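Side-chain contacts in Alr1585 protein (Nostoc sp., PDB 5C2I), which is a haem-containing dye-decolorizing (DyP-type) peroxidase that probably uses hydrogen peroxide to oxidise dyes and similar organic substrates: residues K59-S64 with N167-K172; R271-K276 with N282-L287; D161-V166 with V180-G185. The protein carries 1 engineered substitution. One frame throughout, in Å; residues are numbered along the deposited sequence.

Contact 1: residues K59-S64 with N167-K172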
loop_
_atom_site.group_PDB
_atom_site.type_symbol
_atom_site.label_atom_id
_atom_site.label_comp_id
_atom_site.label_asym_id
_atom_site.label_seq_id
_atom_site.Cartn_x
_atom_site.Cartn_y
_atom_site.Cartn_z
ATOM N N LYS A 59 20.517 -18.223 37.600
ATOM C CA LYS A 59 19.517 -19.270 37.617
ATOM C C LYS A 59 18.140 -18.717 37.949
ATOM O O LYS A 59 17.145 -19.148 37.318
ATOM C CB LYS A 59 19.890 -20.376 38.576
ATOM C CG LYS A 59 21.031 -21.223 38.070
ATOM C CD LYS A 59 21.367 -22.358 39.003
ATOM C CE LYS A 59 22.411 -23.281 38.377
ATOM N NZ LYS A 59 22.802 -24.358 39.291
ATOM N N GLN A 60 18.078 -17.775 38.887
ATOM C CA GLN A 60 16.814 -17.128 39.207
ATOM C C GLN A 60 16.249 -16.377 37.997
ATOM O O GLN A 60 15.029 -16.403 37.749
ATOM C CB GLN A 60 16.963 -16.182 40.397
ATOM C CG GLN A 60 17.300 -16.870 41.727
ATOM C CD GLN A 60 17.825 -15.904 42.791
ATOM O OE1 GLN A 60 17.747 -14.689 42.656
ATOM N NE2 GLN A 60 18.362 -16.463 43.865
ATOM N N TRP A 61 17.113 -15.686 37.270
ATOM C CA TRP A 61 16.679 -14.964 36.066
ATOM C C TRP A 61 16.125 -15.927 34.999
ATOM O O TRP A 61 15.045 -15.702 34.423
ATOM C CB TRP A 61 17.796 -14.091 35.468
ATOM C CG TRP A 61 17.242 -13.365 34.320
ATOM C CD1 TRP A 61 16.547 -12.181 34.368
ATOM C CD2 TRP A 61 17.179 -13.821 32.983
ATOM N NE1 TRP A 61 16.086 -11.868 33.123
ATOM C CE2 TRP A 61 16.440 -12.866 32.253
ATOM C CE3 TRP A 61 17.674 -14.948 32.322
ATOM C CZ2 TRP A 61 16.176 -13.006 30.880
ATOM C CZ3 TRP A 61 17.416 -15.087 30.945
ATOM C CH2 TRP A 61 16.665 -14.117 30.248
ATOM N N ILE A 62 16.864 -16.994 34.711
ATOM C CA ILE A 62 16.413 -17.975 33.720
ATOM C C ILE A 62 15.056 -18.549 34.128
ATOM O O ILE A 62 14.153 -18.701 33.300
ATOM C CB ILE A 62 17.457 -19.107 33.558
ATOM C CG1 ILE A 62 18.728 -18.547 32.903
ATOM C CG2 ILE A 62 16.903 -20.241 32.692
ATOM C CD1 ILE A 62 19.892 -19.514 32.932
ATOM N N GLN A 63 14.938 -18.901 35.406
ATOM C CA GLN A 63 13.687 -19.410 35.949
ATOM C C GLN A 63 12.538 -18.429 35.676
ATOM O O GLN A 63 11.450 -18.842 35.231
ATOM C CB GLN A 63 13.852 -19.695 37.433
ATOM C CG GLN A 63 12.592 -20.190 38.117
ATOM C CD GLN A 63 12.734 -20.322 39.640
ATOM O OE1 GLN A 63 13.187 -19.387 40.350
ATOM N NE2 GLN A 63 12.334 -21.438 40.156
ATOM N N SER A 64 12.765 -17.146 35.960
ATOM C CA SER A 64 11.700 -16.138 35.794
ATOM C C SER A 64 11.361 -16.006 34.321
ATOM O O SER A 64 10.197 -15.882 33.972
ATOM C CB SER A 64 12.065 -14.764 36.370
ATOM O OG SER A 64 13.040 -14.151 35.494
ATOM N N ASN A 167 13.263 -4.442 25.384
ATOM C CA ASN A 167 13.912 -3.484 26.238
ATOM C C ASN A 167 13.509 -3.653 27.719
ATOM O O ASN A 167 14.327 -3.436 28.611
ATOM C CB ASN A 167 13.638 -2.034 25.797
ATOM C CG ASN A 167 14.329 -1.710 24.503
ATOM O OD1 ASN A 167 15.308 -2.383 24.125
ATOM N ND2 ASN A 167 13.862 -0.694 23.827
ATOM N N GLN A 168 12.276 -4.062 27.959
ATOM C CA GLN A 168 11.872 -4.397 29.316
ATOM C C GLN A 168 12.588 -5.649 29.834
ATOM O O GLN A 168 13.161 -5.627 30.914
ATOM C CB GLN A 168 10.376 -4.635 29.360
ATOM C CG GLN A 168 9.821 -4.855 30.749
ATOM C CD GLN A 168 8.297 -4.890 30.739
ATOM O OE1 GLN A 168 7.638 -4.418 29.802
ATOM N NE2 GLN A 168 7.727 -5.465 31.776
ATOM N N ILE A 169 12.564 -6.713 29.051
ATOM C CA ILE A 169 13.226 -7.959 29.413
ATOM C C ILE A 169 14.712 -7.726 29.720
ATOM O O ILE A 169 15.242 -8.262 30.709
ATOM C CB ILE A 169 13.074 -9.028 28.294
ATOM C CG1 ILE A 169 11.632 -9.528 28.252
ATOM C CG2 ILE A 169 14.092 -10.144 28.466
ATOM C CD1 ILE A 169 11.299 -10.258 26.990
ATOM N N THR A 170 15.384 -6.900 28.913
ATOM C CA THR A 170 16.812 -6.728 29.064
ATOM C C THR A 170 17.246 -5.967 30.333
ATOM O O THR A 170 18.427 -6.020 30.685
ATOM C CB THR A 170 17.480 -6.125 27.816
ATOM O OG1 THR A 170 16.867 -4.876 27.484
ATOM C CG2 THR A 170 17.322 -7.074 26.642
ATOM N N GLN A 171 16.340 -5.262 30.997
ATOM C CA GLN A 171 16.730 -4.526 32.181
ATOM C C GLN A 171 17.251 -5.434 33.265
ATOM O O GLN A 171 18.336 -5.174 33.788
ATOM C CB GLN A 171 15.595 -3.672 32.735
ATOM C CG GLN A 171 15.265 -2.518 31.804
ATOM C CD GLN A 171 14.898 -1.267 32.549
ATOM O OE1 GLN A 171 15.635 -0.820 33.439
ATOM N NE2 GLN A 171 13.809 -0.665 32.163
ATOM N N LYS A 172 16.496 -6.482 33.601
ATOM C CA LYS A 172 16.961 -7.398 34.641
ATOM C C LYS A 172 18.035 -8.301 34.076
ATOM O O LYS A 172 18.943 -8.698 34.783
ATOM C CB LYS A 172 15.811 -8.204 35.231
ATOM C CG LYS A 172 14.988 -7.364 36.201
ATOM C CD LYS A 172 14.120 -8.192 37.133
ATOM C CE LYS A 172 13.526 -7.287 38.200
ATOM N NZ LYS A 172 12.462 -7.955 39.008
HETATM O O HOH W 1 14.023 -10.061 32.372
#
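Trp61 of helix 55-68 meets Ile169 and Lys172 of helix 159-176 with the edge of its indole, and it supplies 63 of the 114 Å² buried between the two segments. The nearest CA atoms, those of Trp61 and Lys172, are 7.7 Å apart, so the ring does the bridging. At CB the first torsion places CG anti to the backbone N (chi1 -177°), which sends the indole across towards the other helix. The first ring atom to touch is CD1, with Lys172 CB 4.1 Å away near the ring plane; beyond CG the extended lysine chain carries its amine away. These two helices pack on the sheet that contains strands 93-98, 150-156, 42-50 and 177-189, in the order expected of the ferredoxin-like alpha+beta domain of DyP peroxidases. Phe96 of strand 93-98 lies against the indole, as do Phe65, whose ring plane is turned about 20° from it, and Leu173 and Ile176. Next along the edge, NE1 donates to a water in the ring plane, with 2.8 Å from Trp61 NE1 to the water oxygen. That water in turn donates to the backbone, 2.7 Å from its oxygen to Ile169 O, and the indole N-H is thereby satisfied within a buried contact. On the benzo ring, CZ2 of Trp61 packs against the branch methyl CG2 of Ile169 at 4.3 Å.

Contact 2: residues R271-K276 with N282-L287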
loop_
_atom_site.group_PDB
_atom_site.type_symbol
_atom_site.label_atom_id
_atom_site.label_comp_id
_atom_site.label_asym_id
_atom_site.label_seq_id
_atom_site.Cartn_x
_atom_site.Cartn_y
_atom_site.Cartn_z
ATOM N N ARG A 271 24.546 -14.253 -14.195
ATOM C CA ARG A 271 24.458 -13.715 -15.568
ATOM C C ARG A 271 25.578 -14.235 -16.453
ATOM O O ARG A 271 25.366 -14.538 -17.630
ATOM C CB ARG A 271 24.449 -12.169 -15.588
ATOM C CG ARG A 271 23.096 -11.577 -15.178
ATOM C CD ARG A 271 23.000 -10.092 -15.550
ATOM N NE ARG A 271 23.863 -9.299 -14.684
ATOM C CZ ARG A 271 23.546 -8.904 -13.443
ATOM N NH1 ARG A 271 22.352 -9.173 -12.943
ATOM N NH2 ARG A 271 24.426 -8.210 -12.726
ATOM N N LYS A 272 26.776 -14.305 -15.900
ATOM C CA LYS A 272 27.892 -14.806 -16.669
ATOM C C LYS A 272 27.707 -16.289 -17.041
ATOM O O LYS A 272 27.999 -16.707 -18.165
ATOM C CB LYS A 272 29.205 -14.576 -15.953
ATOM C CG LYS A 272 30.335 -15.069 -16.853
ATOM C CD LYS A 272 31.665 -14.409 -16.673
ATOM C CE LYS A 272 32.678 -15.002 -17.635
ATOM N NZ LYS A 272 34.077 -14.620 -17.307
ATOM N N LEU A 273 27.253 -17.075 -16.080
ATOM C CA LEU A 273 26.940 -18.482 -16.304
ATOM C C LEU A 273 25.916 -18.620 -17.411
ATOM O O LEU A 273 26.113 -19.401 -18.356
ATOM C CB LEU A 273 26.417 -19.105 -14.994
ATOM C CG LEU A 273 25.888 -20.535 -15.069
ATOM C CD1 LEU A 273 26.982 -21.515 -15.500
ATOM C CD2 LEU A 273 25.272 -20.927 -13.741
ATOM N N ALA A 274 24.862 -17.800 -17.347
ATOM C CA ALA A 274 23.822 -17.825 -18.360
ATOM C C ALA A 274 24.381 -17.491 -19.747
ATOM O O ALA A 274 24.044 -18.141 -20.745
ATOM C CB ALA A 274 22.710 -16.856 -17.976
ATOM N N GLN A 275 25.237 -16.495 -19.808
ATOM C CA GLN A 275 25.818 -16.082 -21.100
ATOM C C GLN A 275 26.716 -17.189 -21.640
ATOM O O GLN A 275 26.696 -17.463 -22.836
ATOM C CB GLN A 275 26.672 -14.830 -20.989
ATOM C CG GLN A 275 25.979 -13.572 -20.526
ATOM C CD GLN A 275 26.930 -12.383 -20.444
ATOM O OE1 GLN A 275 27.890 -12.265 -21.248
ATOM N NE2 GLN A 275 26.662 -11.472 -19.483
ATOM N N LYS A 276 27.512 -17.799 -20.778
ATOM C CA LYS A 276 28.429 -18.876 -21.199
ATOM C C LYS A 276 27.673 -20.081 -21.763
ATOM O O LYS A 276 28.030 -20.624 -22.837
ATOM C CB LYS A 276 29.372 -19.259 -20.041
ATOM C CG LYS A 276 30.469 -18.224 -19.881
ATOM C CD LYS A 276 31.353 -18.085 -21.142
ATOM C CE LYS A 276 32.267 -19.273 -21.362
ATOM N NZ LYS A 276 33.315 -19.079 -22.417
ATOM N N ASN A 282 17.129 -16.658 -15.777
ATOM C CA ASN A 282 16.297 -17.359 -14.798
ATOM C C ASN A 282 16.582 -18.881 -14.710
ATOM O O ASN A 282 16.634 -19.443 -13.605
ATOM C CB ASN A 282 14.817 -16.991 -14.947
ATOM C CG ASN A 282 14.207 -17.438 -16.246
ATOM O OD1 ASN A 282 14.739 -18.242 -16.995
ATOM N ND2 ASN A 282 13.043 -16.892 -16.520
ATOM N N LEU A 283 16.875 -19.515 -15.852
ATOM C CA LEU A 283 17.243 -20.935 -15.851
ATOM C C LEU A 283 18.625 -21.152 -15.223
ATOM O O LEU A 283 18.824 -22.105 -14.449
ATOM C CB LEU A 283 17.173 -21.527 -17.275
ATOM C CG LEU A 283 17.577 -22.984 -17.427
ATOM C CD1 LEU A 283 16.711 -23.922 -16.587
ATOM C CD2 LEU A 283 17.534 -23.366 -18.898
ATOM N N ALA A 284 19.578 -20.257 -15.488
ATOM C CA ALA A 284 20.885 -20.342 -14.798
ATOM C C ALA A 284 20.701 -20.356 -13.266
ATOM O O ALA A 284 21.326 -21.144 -12.553
ATOM C CB ALA A 284 21.797 -19.204 -15.233
ATOM N N GLY A 285 19.891 -19.431 -12.759
ATOM C CA GLY A 285 19.523 -19.418 -11.340
ATOM C C GLY A 285 18.954 -20.743 -10.854
ATOM O O GLY A 285 19.388 -21.260 -9.819
ATOM N N ALA A 286 18.028 -21.321 -11.628
ATOM C CA ALA A 286 17.433 -22.581 -11.286
ATOM C C ALA A 286 18.430 -23.749 -11.288
ATOM O O ALA A 286 18.302 -24.685 -10.482
ATOM C CB ALA A 286 16.281 -22.892 -12.218
ATOM N N LEU A 287 19.437 -23.681 -12.131
ATOM C CA LEU A 287 20.495 -24.703 -12.125
ATOM C C LEU A 287 21.421 -24.611 -10.909
ATOM O O LEU A 287 22.023 -25.602 -10.475
ATOM C CB LEU A 287 21.332 -24.608 -13.414
ATOM C CG LEU A 287 20.588 -24.863 -14.716
ATOM C CD1 LEU A 287 21.479 -24.680 -15.931
ATOM C CD2 LEU A 287 19.951 -26.256 -14.741
#
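Ala284 presses its methyl against Ala274, with 3.7 Å between the two CB atoms, a meeting of two small side chains that is consistent with the close approach of helices 263-277 and 281-289. The backbone evidence agrees: the CA atoms of Ala274 and Ala284 lie just 5.3 Å apart. Of the 131 Å² buried between the segments, Ala284 contributes 60 Å², because its CB points at the other helix and also reaches the backbone, with Ala284 CB 4.0 Å from Ala274 CA. Leu273 follows with 34 Å². With chi1 at 173° it points its CG opposite its own N, which extends the side chain towards the second helix and lays CD2 beside Ala284. From there the methyl covers two parts of one residue, Leu273 CD2 being 4.2 Å from Ala284 CB and 4.1 Å from Ala284 O. Ala274 adds 25 Å². No hydrogen bond or salt bridge crosses between the segments, so the contact is apolar packing of consecutive helices joined by a short turn in the C-terminal domain of the DyP-type peroxidase. Around it, Trp430 of strand 428-431 touches both Leu273 and Leu287, while Tyr442 of strand 439-442 also lies against Leu273, so this two-stranded antiparallel sheet borders the helix pair. Phe292, in the loop after helix 281-289, packs on Asn282, Leu283 and Ala286 of that helix.

Contact 3: residues D161-V166 with V180-G185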
loop_
_atom_site.group_PDB
_atom_site.type_symbol
_atom_site.label_atom_id
_atom_site.label_comp_id
_atom_site.label_asym_id
_atom_site.label_seq_id
_atom_site.Cartn_x
_atom_site.Cartn_y
_atom_site.Cartn_z
ATOM N N ASP A 161 6.207 -2.975 19.251
ATOM C CA ASP A 161 5.925 -3.664 20.503
ATOM C C ASP A 161 7.016 -4.664 20.877
ATOM O O ASP A 161 7.402 -4.743 22.045
ATOM C CB ASP A 161 4.609 -4.445 20.396
ATOM C CG ASP A 161 3.927 -4.587 21.748
ATOM O OD1 ASP A 161 3.813 -3.588 22.516
ATOM O OD2 ASP A 161 3.545 -5.722 22.074
ATOM N N LEU A 162 7.498 -5.423 19.894
ATOM C CA LEU A 162 8.574 -6.374 20.116
ATOM C C LEU A 162 9.789 -5.660 20.744
ATOM O O LEU A 162 10.374 -6.143 21.721
ATOM C CB LEU A 162 8.982 -7.038 18.826
ATOM C CG LEU A 162 10.210 -7.952 18.871
ATOM C CD1 LEU A 162 10.054 -9.081 19.886
ATOM C CD2 LEU A 162 10.561 -8.515 17.484
ATOM N N LEU A 163 10.131 -4.499 20.186
ATOM C CA LEU A 163 11.295 -3.739 20.674
ATOM C C LEU A 163 11.080 -3.306 22.132
ATOM O O LEU A 163 12.029 -3.354 22.929
ATOM C CB LEU A 163 11.582 -2.530 19.802
ATOM C CG LEU A 163 11.914 -2.893 18.357
ATOM C CD1 LEU A 163 11.964 -1.634 17.499
ATOM C CD2 LEU A 163 13.211 -3.669 18.216
ATOM N N GLN A 164 9.873 -2.837 22.460
ATOM C CA GLN A 164 9.584 -2.403 23.811
ATOM C C GLN A 164 9.713 -3.548 24.812
ATOM O O GLN A 164 10.265 -3.393 25.914
ATOM C CB GLN A 164 8.180 -1.768 23.947
ATOM C CG GLN A 164 7.851 -0.686 22.919
ATOM C CD GLN A 164 8.939 0.412 22.823
ATOM O OE1 GLN A 164 9.183 1.134 23.785
ATOM N NE2 GLN A 164 9.527 0.566 21.644
ATOM N N ILE A 165 9.136 -4.686 24.446
ATOM C CA ILE A 165 9.130 -5.837 25.318
ATOM C C ILE A 165 10.564 -6.331 25.514
ATOM O O ILE A 165 10.968 -6.629 26.623
ATOM C CB ILE A 165 8.229 -6.963 24.740
ATOM C CG1 ILE A 165 6.790 -6.523 24.900
ATOM C CG2 ILE A 165 8.461 -8.262 25.510
ATOM C CD1 ILE A 165 5.798 -7.360 24.118
ATOM N N VAL A 166 11.348 -6.369 24.438
ATOM C CA VAL A 166 12.752 -6.713 24.563
ATOM C C VAL A 166 13.498 -5.741 25.515
ATOM O O VAL A 166 14.246 -6.186 26.376
ATOM C CB VAL A 166 13.453 -6.775 23.205
ATOM C CG1 VAL A 166 14.957 -6.814 23.364
ATOM C CG2 VAL A 166 12.988 -8.011 22.442
ATOM N N VAL A 180 26.369 -10.105 24.278
ATOM C CA VAL A 180 27.598 -10.008 23.485
ATOM C C VAL A 180 27.292 -9.782 22.011
ATOM O O VAL A 180 28.161 -9.366 21.251
ATOM C CB VAL A 180 28.541 -11.233 23.684
ATOM C CG1 VAL A 180 28.944 -11.353 25.149
ATOM C CG2 VAL A 180 27.917 -12.528 23.177
ATOM N N HIS A 181 26.067 -10.079 21.604
ATOM C CA HIS A 181 25.661 -9.897 20.224
ATOM C C HIS A 181 24.153 -9.822 20.126
ATOM O O HIS A 181 23.448 -10.490 20.909
ATOM C CB HIS A 181 26.199 -11.035 19.360
ATOM C CG HIS A 181 26.003 -10.807 17.916
ATOM N ND1 HIS A 181 26.571 -9.739 17.263
ATOM C CD2 HIS A 181 25.206 -11.422 17.015
ATOM C CE1 HIS A 181 26.195 -9.756 15.995
ATOM N NE2 HIS A 181 25.364 -10.763 15.822
ATOM N N ARG A 182 23.662 -9.015 19.178
ATOM C CA ARG A 182 22.231 -8.939 18.876
ATOM C C ARG A 182 22.000 -9.003 17.369
ATOM O O ARG A 182 22.723 -8.370 16.590
ATOM C CB ARG A 182 21.615 -7.665 19.452
ATOM C CG ARG A 182 20.154 -7.438 19.097
ATOM C CD ARG A 182 19.528 -6.231 19.799
ATOM N NE ARG A 182 18.214 -5.898 19.248
ATOM C CZ ARG A 182 17.242 -5.277 19.881
ATOM N NH1 ARG A 182 17.348 -4.924 21.159
ATOM N NH2 ARG A 182 16.120 -5.031 19.221
ATOM N N GLU A 183 20.937 -9.706 16.985
ATOM C CA GLU A 183 20.357 -9.587 15.662
ATOM C C GLU A 183 18.870 -9.225 15.761
ATOM O O GLU A 183 18.178 -9.577 16.739
ATOM C CB GLU A 183 20.524 -10.881 14.869
ATOM C CG GLU A 183 21.978 -11.318 14.611
ATOM C CD GLU A 183 22.722 -10.464 13.601
ATOM O OE1 GLU A 183 22.107 -9.679 12.833
ATOM O OE2 GLU A 183 23.981 -10.588 13.576
ATOM N N ASP A 184 18.386 -8.550 14.713
ATOM C CA ASP A 184 16.978 -8.262 14.526
ATOM C C ASP A 184 16.579 -8.878 13.185
ATOM O O ASP A 184 16.798 -8.291 12.133
ATOM C CB ASP A 184 16.735 -6.754 14.511
ATOM C CG ASP A 184 16.806 -6.142 15.904
ATOM O OD1 ASP A 184 17.939 -5.856 16.401
ATOM O OD2 ASP A 184 15.722 -6.000 16.518
ATOM N N GLY A 185 16.050 -10.086 13.258
ATOM C CA GLY A 185 15.654 -10.849 12.092
ATOM C C GLY A 185 14.326 -10.402 11.544
ATOM O O GLY A 185 13.459 -9.890 12.260
#
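Leu163, an apolar side chain, sets a methyl at the edge of a charged pair: CD2 lies in the plane of the Arg182 guanidinium, 3.4 Å from Arg182 NH2, and also 3.8 Å from Asp184 OD2. Helix 159-176 here packs on strand 177-189, the helix and strand that close the ferredoxin-like alpha+beta domain. The short axes approach to 12.0 Å and run nearly antiparallel, at 156°, a gap that the long arginine spans. All its torsions down to NE lie near 180°, and the chain therefore runs straight out and delivers the guanidinium to the helix. There two nitrogens grip Asp184 side-on: NE of Arg182 donates to Asp184 OD1 at 2.9 Å, and NH2 holds the other oxygen. This two-point salt bridge should restrict the rotation of both groups. Asp184 OD1 also accepts from Asn167 ND2 of the second subunit, and Arg182 NH1 comes close to Arg182 NH1 of that subunit, a meeting of like charges that the aspartates are likely to offset. Val166 also reaches the guanidinium from the helix, obliquely, its CG1 lying 3.8 Å from Arg182 NH1. A leucine in place of Arg182 would probably leave the buried carboxylate of Asp184 without its charge partner and freer to turn. The straighter of the two bonds runs from Arg182 NH2 to the syn lone pair of Asp184 OD2, 2.9 Å long with an N-H...O angle of 174°.

How the contacts relate
After strand 42-50 the chain reaches helix 55-68, where contact 1 opens. It then runs through strands 93-98 and 150-156 to helix 159-176, whose early turns open contact 3 at 161-166 before its later turns close contact 1 at 167-172. Strand 177-189 then closes contact 3, so the two contacts cross along the sequence. Their centres are 14 Å apart, and together they tie helix 159-176 to a neighbouring helix and to the sheet; both also touch the second subunit. Contact 2 follows in series, joining helices 263-277 and 281-289 across a short turn, on the opposite side of the chain's centre from contact 1 and about 50 Å from it between centres.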